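Local coordinates for protein pantothenate synthetase (Francisella tularensis subsp. tularensis, PDB 3N8H) that probably condenses pantoate with beta-alanine to make pantothenate, spending ATP through a pantoyl-adenylate intermediate, at residues I5-I10 against V91-S96; N203-I208 against N225-K230; A229-I234 against I241-Y246. All blocks are in the same frame, centred on the assembly; numbering follows the deposited sequence.

Interaction 1: residues I5-I10 against V91-S96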
# COMPACT_ATOMS: atom_id res chain seq x y z
N ILE A 5 -11.86 11.94 -24.10
CA ILE A 5 -11.45 10.56 -24.24
C ILE A 5 -12.02 9.76 -23.09
O ILE A 5 -11.85 10.12 -21.92
CB ILE A 5 -9.92 10.43 -24.20
CG1 ILE A 5 -9.31 11.14 -25.41
CG2 ILE A 5 -9.51 8.96 -24.16
CD1 ILE A 5 -7.85 11.44 -25.25
N ILE A 6 -12.72 8.68 -23.42
CA ILE A 6 -13.23 7.78 -22.40
C ILE A 6 -12.37 6.53 -22.39
O ILE A 6 -12.28 5.81 -23.39
CB ILE A 6 -14.69 7.40 -22.67
CG1 ILE A 6 -15.56 8.66 -22.77
CG2 ILE A 6 -15.20 6.46 -21.60
CD1 ILE A 6 -17.04 8.40 -23.07
N ALA A 7 -11.70 6.28 -21.26
CA ALA A 7 -10.81 5.14 -21.13
C ALA A 7 -11.43 4.18 -20.14
O ALA A 7 -11.43 4.44 -18.94
CB ALA A 7 -9.41 5.57 -20.68
N ASP A 8 -11.96 3.08 -20.66
CA ASP A 8 -12.68 2.11 -19.83
C ASP A 8 -11.79 0.95 -19.40
O ASP A 8 -12.29 -0.06 -18.93
CB ASP A 8 -13.93 1.60 -20.54
CG ASP A 8 -13.65 1.12 -21.95
OD1 ASP A 8 -12.82 0.20 -22.12
OD2 ASP A 8 -14.26 1.67 -22.90
N ASN A 9 -10.48 1.12 -19.56
CA ASN A 9 -9.50 0.13 -19.09
C ASN A 9 -8.07 0.68 -18.99
O ASN A 9 -7.77 1.77 -19.50
CB ASN A 9 -9.55 -1.17 -19.90
CG ASN A 9 -9.22 -0.97 -21.38
OD1 ASN A 9 -8.10 -0.62 -21.75
ND2 ASN A 9 -10.20 -1.23 -22.24
N ILE A 10 -7.20 -0.07 -18.32
CA ILE A 10 -5.83 0.35 -18.04
C ILE A 10 -5.00 0.60 -19.30
O ILE A 10 -4.41 1.68 -19.47
CB ILE A 10 -5.09 -0.69 -17.15
CG1 ILE A 10 -5.90 -0.99 -15.90
CG2 ILE A 10 -3.71 -0.19 -16.76
CD1 ILE A 10 -6.06 0.20 -15.00
N VAL A 91 -10.17 13.63 -19.83
CA VAL A 91 -10.20 12.16 -19.80
C VAL A 91 -11.16 11.63 -18.75
O VAL A 91 -11.08 12.01 -17.59
CB VAL A 91 -8.81 11.53 -19.49
CG1 VAL A 91 -8.90 10.01 -19.57
CG2 VAL A 91 -7.76 12.06 -20.44
N LEU A 92 -12.06 10.74 -19.16
CA LEU A 92 -12.86 9.95 -18.22
C LEU A 92 -12.19 8.59 -18.07
O LEU A 92 -12.04 7.85 -19.05
CB LEU A 92 -14.26 9.72 -18.75
CG LEU A 92 -15.38 9.32 -17.77
CD1 LEU A 92 -16.30 8.22 -18.31
CD2 LEU A 92 -14.87 9.00 -16.37
N PHE A 93 -11.81 8.25 -16.85
CA PHE A 93 -11.28 6.92 -16.57
C PHE A 93 -12.32 6.14 -15.80
O PHE A 93 -12.58 6.42 -14.62
CB PHE A 93 -10.00 7.01 -15.75
CG PHE A 93 -9.42 5.68 -15.40
CD1 PHE A 93 -9.33 4.69 -16.35
CD2 PHE A 93 -8.97 5.43 -14.11
CE1 PHE A 93 -8.78 3.45 -16.02
CE2 PHE A 93 -8.42 4.21 -13.79
CZ PHE A 93 -8.32 3.22 -14.74
N ASN A 94 -12.89 5.15 -16.46
CA ASN A 94 -14.03 4.42 -15.95
C ASN A 94 -13.72 2.92 -16.02
O ASN A 94 -14.20 2.23 -16.94
CB ASN A 94 -15.24 4.76 -16.83
CG ASN A 94 -16.48 4.01 -16.44
OD1 ASN A 94 -17.25 3.59 -17.31
ND2 ASN A 94 -16.68 3.84 -15.14
N PRO A 95 -12.90 2.42 -15.08
CA PRO A 95 -12.42 1.04 -15.16
C PRO A 95 -13.40 0.07 -14.53
O PRO A 95 -14.32 0.49 -13.83
CB PRO A 95 -11.11 1.07 -14.36
CG PRO A 95 -11.33 2.14 -13.35
CD PRO A 95 -12.34 3.13 -13.91
N SER A 96 -13.19 -1.21 -14.80
CA SER A 96 -13.99 -2.28 -14.25
C SER A 96 -13.30 -2.82 -12.99
O SER A 96 -12.11 -2.55 -12.75
CB SER A 96 -14.12 -3.42 -15.27
OG SER A 96 -12.91 -4.16 -15.36
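Leu92, paired with Ile6, bonds the residues on either side of it through its backbone: its N donates to Ile5 O over 2.8 Å, and its O accepts from Ala7 N over 2.7 Å in an almost straight bond (174°). Asn94 N then donates to Ala7 O, 3.0 Å away, so the ladder joining the parallel strands 5-7 and 91-93 extends one residue beyond strand 91-93. CA-H...O contacts reinforce it, among them Asp8 CA to Asn94 O at 3.3 Å. Strand 91-93 is also bonded on its other side to strand 52-57; strand 5-7 thus adds an edge to a five-stranded Rossmann-like core, consistent with the HUP clan.

Apolar contacts fall on two faces. Ile6 and Leu92 lie alongside each other and point the same way, Ile6 CG2 meeting Leu92 CD1 at 3.9 Å; both rest on Ile81 of helix 77-86, and aliphatic chains suit a face packed against a helix. On the other face Phe93 extends with CG anti to the backbone N (chi1 179°), which brings its ring edge to Ala7 O, 3.3 Å from Phe93 CD1, and its CZ to Ile10 CD1, 3.8 Å away. Small Ala7 leaves room for this ring and for Phe13 of helix 10-18, while Pro95 CG lies over one ring face, toward its rim.

Polar side chains gather where the strands end. Asn9 OD1 caps Gln12 N at the start of helix 10-18, and Asn94 ND2 donates to Ile57 O.

Interaction 2: residues N203-I208 against N225-K230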
# COMPACT_ATOMS: atom_id res chain seq x y z
N ASN A 203 -34.11 18.33 5.14
CA ASN A 203 -34.16 19.79 5.30
C ASN A 203 -34.48 20.24 6.74
O ASN A 203 -33.90 21.21 7.24
CB ASN A 203 -35.14 20.43 4.31
CG ASN A 203 -34.66 20.35 2.85
OD1 ASN A 203 -33.45 20.33 2.56
ND2 ASN A 203 -35.61 20.32 1.92
N LYS A 204 -35.41 19.55 7.40
CA LYS A 204 -35.69 19.81 8.81
C LYS A 204 -34.47 19.62 9.71
O LYS A 204 -34.24 20.39 10.63
CB LYS A 204 -36.85 18.93 9.32
CG LYS A 204 -38.23 19.39 8.86
CD LYS A 204 -39.34 18.49 9.40
CE LYS A 204 -39.27 17.08 8.81
NZ LYS A 204 -40.48 16.28 9.11
N ILE A 205 -33.70 18.57 9.46
CA ILE A 205 -32.47 18.36 10.20
C ILE A 205 -31.57 19.60 10.10
O ILE A 205 -31.00 20.06 11.10
CB ILE A 205 -31.69 17.12 9.67
CG1 ILE A 205 -32.42 15.82 10.01
CG2 ILE A 205 -30.25 17.09 10.23
CD1 ILE A 205 -31.75 14.58 9.42
N TYR A 206 -31.43 20.15 8.89
CA TYR A 206 -30.55 21.28 8.68
C TYR A 206 -31.12 22.63 9.14
O TYR A 206 -30.38 23.58 9.37
CB TYR A 206 -30.01 21.30 7.25
CG TYR A 206 -28.83 20.38 7.17
CD1 TYR A 206 -27.53 20.87 7.25
CD2 TYR A 206 -29.02 19.01 7.12
CE1 TYR A 206 -26.45 20.00 7.24
CE2 TYR A 206 -27.96 18.14 7.11
CZ TYR A 206 -26.67 18.64 7.17
OH TYR A 206 -25.63 17.76 7.16
N GLU A 207 -32.44 22.67 9.31
CA GLU A 207 -33.09 23.84 9.87
C GLU A 207 -32.75 23.85 11.36
O GLU A 207 -32.53 24.89 11.96
CB GLU A 207 -34.60 23.73 9.66
CG GLU A 207 -35.38 25.00 9.95
CD GLU A 207 -36.85 24.87 9.55
OE1 GLU A 207 -37.73 25.16 10.40
OE2 GLU A 207 -37.13 24.47 8.39
N ILE A 208 -32.68 22.66 11.93
CA ILE A 208 -32.30 22.48 13.33
C ILE A 208 -30.83 22.80 13.55
O ILE A 208 -30.47 23.52 14.48
CB ILE A 208 -32.60 21.03 13.77
CG1 ILE A 208 -34.12 20.79 13.81
CG2 ILE A 208 -31.95 20.72 15.11
CD1 ILE A 208 -34.51 19.36 14.06
N ASN A 225 -33.39 13.17 15.88
CA ASN A 225 -34.14 11.91 15.86
C ASN A 225 -35.65 12.13 15.80
O ASN A 225 -36.38 11.29 15.31
CB ASN A 225 -33.75 11.01 17.04
CG ASN A 225 -32.36 10.38 16.88
OD1 ASN A 225 -31.80 10.34 15.77
ND2 ASN A 225 -31.78 9.91 17.98
N SER A 226 -36.12 13.28 16.27
CA SER A 226 -37.55 13.51 16.26
C SER A 226 -38.07 13.88 14.86
O SER A 226 -39.28 13.97 14.65
CB SER A 226 -37.97 14.55 17.31
OG SER A 226 -37.70 15.86 16.85
N THR A 227 -37.17 14.08 13.89
CA THR A 227 -37.61 14.37 12.53
C THR A 227 -37.92 13.08 11.81
O THR A 227 -38.50 13.09 10.73
CB THR A 227 -36.50 15.07 11.72
OG1 THR A 227 -35.44 14.13 11.45
CG2 THR A 227 -35.94 16.28 12.50
N GLY A 228 -37.51 11.96 12.40
CA GLY A 228 -37.65 10.66 11.75
C GLY A 228 -36.35 10.11 11.21
O GLY A 228 -36.28 8.94 10.84
N ALA A 229 -35.33 10.96 11.14
CA ALA A 229 -33.98 10.50 10.85
C ALA A 229 -33.44 9.69 12.05
O ALA A 229 -33.97 9.80 13.15
CB ALA A 229 -33.09 11.69 10.57
N LYS A 230 -32.40 8.87 11.83
CA LYS A 230 -31.70 8.20 12.94
C LYS A 230 -30.25 8.59 13.00
O LYS A 230 -29.45 8.25 12.12
CB LYS A 230 -31.84 6.67 12.90
CG LYS A 230 -33.15 6.17 13.52
CD LYS A 230 -33.61 4.84 12.93
CE LYS A 230 -34.94 4.41 13.55
NZ LYS A 230 -35.90 3.88 12.53
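Two methyl carbons, Ile205 CD1 and Ala229 CB, press to 3.4 Å, closer than usual van der Waals contact; since Ile205 has two deposited conformers, this tightness is doubtful. The helix 196-210 meets here the loop that leads from helix 217-225 into strand 230-237. Thr227 is the central residue of that loop, and its two branches serve different ends. Its methyl, CG2, reaches tip to tip toward Ile208 CD1 at 3.7 Å, while its side chain crosses that of Ile205 at about a right angle, with Thr227 OG1 3.7 Å from Ile205 CG1. With chi1 at 71°, OG1 lies between the backbone N and the carbonyl carbon, close enough to take a hydrogen bond from Ala229 N (3.2 Å), which makes an ST turn. The same hydroxyl is also bonded to Ile224 O in helix 217-225. Gly228, whose phi is positive, closes a type I turn begun at Asn225, and a residue without a side chain suits backbone angles at which a CB would collide with the preceding carbonyl oxygen. Lys204 borders the contact, its CB 4.2 Å from Thr227 CG2. Ala229 is small enough to lie close against the end of Ile205, which also packs on Phe245 and Ile247 of strand 240-247. Helix and loop thus adhere mainly through van der Waals contact, while the polar bonds of Thr227 are spent on shaping its own loop, fixing the rotation that turns the methyl to Ile208.

Interaction 3: residues A229-I234 against I241-Y246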
# COMPACT_ATOMS: atom_id res chain seq x y z
N ALA A 229 -35.33 10.96 11.14
CA ALA A 229 -33.98 10.50 10.85
C ALA A 229 -33.44 9.69 12.05
O ALA A 229 -33.97 9.80 13.15
CB ALA A 229 -33.09 11.69 10.57
N LYS A 230 -32.40 8.87 11.83
CA LYS A 230 -31.70 8.20 12.94
C LYS A 230 -30.25 8.59 13.00
O LYS A 230 -29.45 8.25 12.12
CB LYS A 230 -31.84 6.67 12.90
CG LYS A 230 -33.15 6.17 13.52
CD LYS A 230 -33.61 4.84 12.93
CE LYS A 230 -34.94 4.41 13.55
NZ LYS A 230 -35.90 3.88 12.53
N LEU A 231 -29.91 9.32 14.04
CA LEU A 231 -28.56 9.83 14.19
C LEU A 231 -27.61 8.65 14.48
O LEU A 231 -27.88 7.82 15.34
CB LEU A 231 -28.56 10.89 15.30
CG LEU A 231 -27.44 11.91 15.47
CD1 LEU A 231 -26.21 11.25 16.06
CD2 LEU A 231 -27.10 12.63 14.16
N GLN A 232 -26.52 8.56 13.72
CA GLN A 232 -25.44 7.60 13.99
C GLN A 232 -24.48 8.14 15.05
O GLN A 232 -24.20 7.49 16.06
CB GLN A 232 -24.67 7.28 12.70
CG GLN A 232 -25.45 6.50 11.67
CD GLN A 232 -25.08 5.02 11.65
OE1 GLN A 232 -24.04 4.64 11.10
NE2 GLN A 232 -25.94 4.17 12.25
N TYR A 233 -23.94 9.33 14.78
CA TYR A 233 -23.09 9.98 15.76
C TYR A 233 -23.08 11.47 15.51
O TYR A 233 -23.38 11.94 14.41
CB TYR A 233 -21.66 9.41 15.74
CG TYR A 233 -20.91 9.63 14.44
CD1 TYR A 233 -20.83 8.61 13.49
CD2 TYR A 233 -20.31 10.85 14.16
CE1 TYR A 233 -20.16 8.80 12.29
CE2 TYR A 233 -19.64 11.05 12.97
CZ TYR A 233 -19.56 10.02 12.04
OH TYR A 233 -18.89 10.23 10.86
N ILE A 234 -22.80 12.22 16.57
CA ILE A 234 -22.49 13.63 16.43
C ILE A 234 -21.41 13.94 17.45
O ILE A 234 -21.50 13.54 18.62
CB ILE A 234 -23.73 14.55 16.61
CG1 ILE A 234 -23.39 16.01 16.25
CG2 ILE A 234 -24.32 14.44 18.03
CD1 ILE A 234 -24.64 16.88 16.03
N ILE A 241 -17.80 20.28 14.10
CA ILE A 241 -18.81 19.27 14.36
C ILE A 241 -18.78 18.23 13.25
O ILE A 241 -18.81 18.58 12.05
CB ILE A 241 -20.21 19.88 14.39
CG1 ILE A 241 -20.30 20.98 15.45
CG2 ILE A 241 -21.26 18.80 14.63
CD1 ILE A 241 -20.01 20.51 16.88
N PHE A 242 -18.75 16.96 13.65
CA PHE A 242 -18.89 15.81 12.76
C PHE A 242 -20.18 15.05 13.07
O PHE A 242 -20.49 14.79 14.22
CB PHE A 242 -17.72 14.84 12.96
CG PHE A 242 -16.41 15.36 12.44
CD1 PHE A 242 -15.87 14.86 11.27
CD2 PHE A 242 -15.75 16.38 13.11
CE1 PHE A 242 -14.66 15.35 10.79
CE2 PHE A 242 -14.54 16.87 12.65
CZ PHE A 242 -14.00 16.35 11.48
N LEU A 243 -20.91 14.68 12.03
CA LEU A 243 -22.11 13.85 12.22
C LEU A 243 -22.38 12.95 11.03
O LEU A 243 -21.84 13.15 9.93
CB LEU A 243 -23.35 14.69 12.54
CG LEU A 243 -24.02 15.42 11.38
CD1 LEU A 243 -25.50 15.51 11.65
CD2 LEU A 243 -23.43 16.81 11.26
N ALA A 244 -23.24 11.96 11.27
CA ALA A 244 -23.72 11.03 10.26
C ALA A 244 -25.08 10.57 10.76
O ALA A 244 -25.30 10.43 11.99
CB ALA A 244 -22.78 9.81 10.14
N PHE A 245 -25.98 10.32 9.82
CA PHE A 245 -27.34 9.88 10.17
C PHE A 245 -27.94 9.12 9.01
O PHE A 245 -27.47 9.24 7.87
CB PHE A 245 -28.22 11.09 10.49
CG PHE A 245 -28.28 12.09 9.38
CD1 PHE A 245 -29.28 12.01 8.41
CD2 PHE A 245 -27.34 13.12 9.30
CE1 PHE A 245 -29.34 12.94 7.38
CE2 PHE A 245 -27.39 14.05 8.26
CZ PHE A 245 -28.40 13.96 7.30
N TYR A 246 -28.97 8.32 9.30
CA TYR A 246 -29.72 7.63 8.28
C TYR A 246 -31.07 8.33 8.12
O TYR A 246 -31.65 8.79 9.09
CB TYR A 246 -30.00 6.17 8.69
CG TYR A 246 -28.92 5.17 8.33
CD1 TYR A 246 -28.89 4.58 7.07
CD2 TYR A 246 -27.94 4.81 9.25
CE1 TYR A 246 -27.91 3.65 6.75
CE2 TYR A 246 -26.95 3.89 8.93
CZ TYR A 246 -26.94 3.32 7.68
OH TYR A 246 -25.96 2.41 7.36
O HOH W 1 -18.93 13.01 9.50
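The aromatic ring of Tyr233 lies across Ala244, whose CB is 3.5 Å from Tyr233 CE1 and whose N sits over one ring face, offset toward the rim. The ring is folded back there because CG stands between the backbone N and the carbonyl carbon (chi1 63°); an alanine opposite leaves space for it. At the far end of the ring, a water donates to both Tyr233 OH and Leu243 O, and the hydroxyl is also bonded to Glu120. Gln232 meets Tyr246 obliquely, its amide nearly perpendicular to the ring (85°), with Gln232 NE2 at the ring edge, 3.5 Å from Tyr246 CE2; its OE1 is bonded to Arg251 of strand 250-257.

Gln232 and Tyr233 both face Ala244, the classic beta bulge of this antiparallel hairpin. Ala244 O consequently accepts two bonds, from Gln232 N at 2.8 Å and from Tyr233 N at 3.3 Å, both donors approaching from the same face of its carbonyl plane. On the N-terminal side of the bulge in strand 230-237, Lys230 and Tyr246 form a regular hydrogen-bonded pair.

Leu231, Ile234, Leu243 and Phe245 occupy the other face, which helix 217-225 covers at Leu231 and Ile234. Leu231 crosses Phe245 at about a right angle, its CD2 4.1 Å from Phe245 CB. Further along, Ile234 CG1 touches both Leu243 CB and Ile241 CG2, 3.9 Å from each.

Interaction 1 belongs to the parallel sheet, at the edge formed by strand 5-7, whereas interactions 2 and 3 lie on the opposite side of the chain's centre, about 35 to 39 Å away between centres. All three are partly buried, none being wholly core or surface. Interactions 1 and 3 both rest on main-chain hydrogen bonds, parallel and regular in interaction 1, antiparallel and interrupted by a bulge in interaction 3. Interaction 2 joins a helix to a loop by side chains. It shares Ala229 and Lys230 with interaction 3, and Ile205 packs on Phe245, so the loop and hairpin share residues and helix 196-210 packs against both.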